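Local structure of cell division control protein 4 (Saccharomyces cerevisiae, 3V7D) at residues B[160-165]-B[184-189]. The protein recognises phosphorylated targets such as the CDK inhibitor SIC1 as the substrate-binding subunit of an SCF ubiquitin ligase, directing their ubiquitination and degradation. The protein carries 1 engineered substitution. Numbering follows the deposited sequence.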
# COMPACT_ATOMS: atom_id res chain seq x y z
N GLY B 160 -24.55 20.50 -16.30
CA GLY B 160 -25.14 21.48 -15.40
C GLY B 160 -24.23 22.66 -15.14
O GLY B 160 -24.69 23.79 -14.98
N HIS B 161 -22.93 22.39 -15.08
CA HIS B 161 -21.95 23.46 -14.93
C HIS B 161 -22.01 24.42 -16.12
O HIS B 161 -22.13 23.99 -17.26
CB HIS B 161 -20.53 22.89 -14.78
CG HIS B 161 -20.15 22.56 -13.37
ND1 HIS B 161 -20.14 23.50 -12.36
CD2 HIS B 161 -19.75 21.40 -12.81
CE1 HIS B 161 -19.76 22.93 -11.24
NE2 HIS B 161 -19.52 21.65 -11.48
N ASP B 162 -21.92 25.72 -15.83
CA ASP B 162 -21.91 26.74 -16.87
C ASP B 162 -20.49 27.10 -17.27
O ASP B 162 -20.27 27.92 -18.17
CB ASP B 162 -22.67 27.98 -16.40
CG ASP B 162 -24.13 27.69 -16.11
OD1 ASP B 162 -24.79 27.04 -16.95
OD2 ASP B 162 -24.61 28.10 -15.03
N GLY B 163 -19.52 26.49 -16.60
CA GLY B 163 -18.11 26.68 -16.91
C GLY B 163 -17.38 25.35 -16.89
O GLY B 163 -17.95 24.32 -16.54
N GLY B 164 -16.11 25.37 -17.28
CA GLY B 164 -15.30 24.16 -17.30
C GLY B 164 -15.14 23.54 -15.92
O GLY B 164 -15.13 24.25 -14.91
N VAL B 165 -15.04 22.22 -15.88
CA VAL B 165 -14.86 21.50 -14.62
C VAL B 165 -13.38 21.29 -14.37
O VAL B 165 -12.68 20.71 -15.20
CB VAL B 165 -15.55 20.12 -14.68
CG1 VAL B 165 -15.41 19.40 -13.35
CG2 VAL B 165 -17.02 20.27 -15.08
N THR B 184 -19.06 27.84 -8.99
CA THR B 184 -19.97 27.03 -8.19
C THR B 184 -19.34 25.73 -7.71
O THR B 184 -18.39 25.21 -8.30
CB THR B 184 -21.25 26.68 -8.97
OG1 THR B 184 -20.92 25.82 -10.07
CG2 THR B 184 -21.91 27.95 -9.49
N VAL B 185 -19.87 25.21 -6.61
CA VAL B 185 -19.53 23.88 -6.13
C VAL B 185 -20.79 23.03 -6.27
O VAL B 185 -21.85 23.40 -5.78
CB VAL B 185 -19.11 23.91 -4.65
CG1 VAL B 185 -18.78 22.51 -4.17
CG2 VAL B 185 -17.93 24.85 -4.45
N ARG B 186 -20.68 21.91 -6.97
CA ARG B 186 -21.85 21.08 -7.24
C ARG B 186 -21.74 19.68 -6.67
O ARG B 186 -20.69 19.04 -6.73
CB ARG B 186 -22.12 21.02 -8.75
CG ARG B 186 -22.90 22.21 -9.29
CD ARG B 186 -23.10 22.08 -10.79
NE ARG B 186 -24.12 22.98 -11.31
CZ ARG B 186 -23.89 24.25 -11.65
NH1 ARG B 186 -22.68 24.76 -11.52
NH2 ARG B 186 -24.88 25.00 -12.12
N VAL B 187 -22.84 19.21 -6.10
CA VAL B 187 -22.94 17.85 -5.58
C VAL B 187 -23.79 17.03 -6.54
O VAL B 187 -24.85 17.48 -6.96
CB VAL B 187 -23.59 17.82 -4.18
CG1 VAL B 187 -23.67 16.40 -3.66
CG2 VAL B 187 -22.82 18.71 -3.22
N TRP B 188 -23.32 15.84 -6.89
CA TRP B 188 -24.02 15.01 -7.86
C TRP B 188 -24.34 13.63 -7.30
O TRP B 188 -23.61 13.10 -6.47
CB TRP B 188 -23.17 14.84 -9.13
CG TRP B 188 -22.64 16.12 -9.71
CD1 TRP B 188 -21.60 16.86 -9.25
CD2 TRP B 188 -23.11 16.78 -10.89
NE1 TRP B 188 -21.40 17.95 -10.05
CE2 TRP B 188 -22.31 17.93 -11.07
CE3 TRP B 188 -24.14 16.52 -11.81
CZ2 TRP B 188 -22.50 18.81 -12.13
CZ3 TRP B 188 -24.32 17.41 -12.86
CH2 TRP B 188 -23.51 18.53 -13.01
N ASP B 189 -25.45 13.06 -7.77
CA ASP B 189 -25.78 11.68 -7.47
C ASP B 189 -25.75 10.89 -8.77
O ASP B 189 -26.60 11.09 -9.64
CB ASP B 189 -27.17 11.59 -6.82
CG ASP B 189 -27.51 10.18 -6.34
OD1 ASP B 189 -27.34 9.21 -7.11
OD2 ASP B 189 -27.97 10.05 -5.19
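His161 meets Thr184, Arg186 and Trp188 within the second WD repeat of the beta-propeller, where residues 160-162, in the loop joining strand 153-158 to strand 165-170 of the next blade, lie against residues 184-188 of that blade. Gly160 and His161 form the GH dipeptide of the WD40 signature, and Trp188-Asp189 its closing WD.

Van der Waals and CH-pi packing involves the imidazole and the indole. Arg186 CD lies over one face of the His161 ring, a CH-pi contact 3.6 Å from its centroid and 14° off the normal. The Arg186 chain, extended from CG to NE, carries CD there; the guanidinium, turned 70° from the ring plane, brings Arg186 NH1 to 3.0 Å from His161 ND1. Trp188 approaches obliquely, CZ2 lying 3.8 Å from His161 CD2, while Gly160 N sits at the edge of the indole, 4.0 Å from Trp188 CH2.

The polar atoms are gathered by residues of the same blade. His161 NE2 and Trp188 NE1 both hydrogen-bond to Ser178 OG, and His161 ND1 to Asp182 OD2, completing the Asp-His-Ser/Thr-Trp network familiar from WD40 blades. Asp182 also forms a salt bridge with Arg186 and accepts a hydrogen bond from Thr184, and its carboxylate probably offsets the guanidinium charge beside the imidazole. Over one face of that guanidinium lies Gly160 O, 3.1 Å from Arg186 NH2 but too poorly angled for a hydrogen bond.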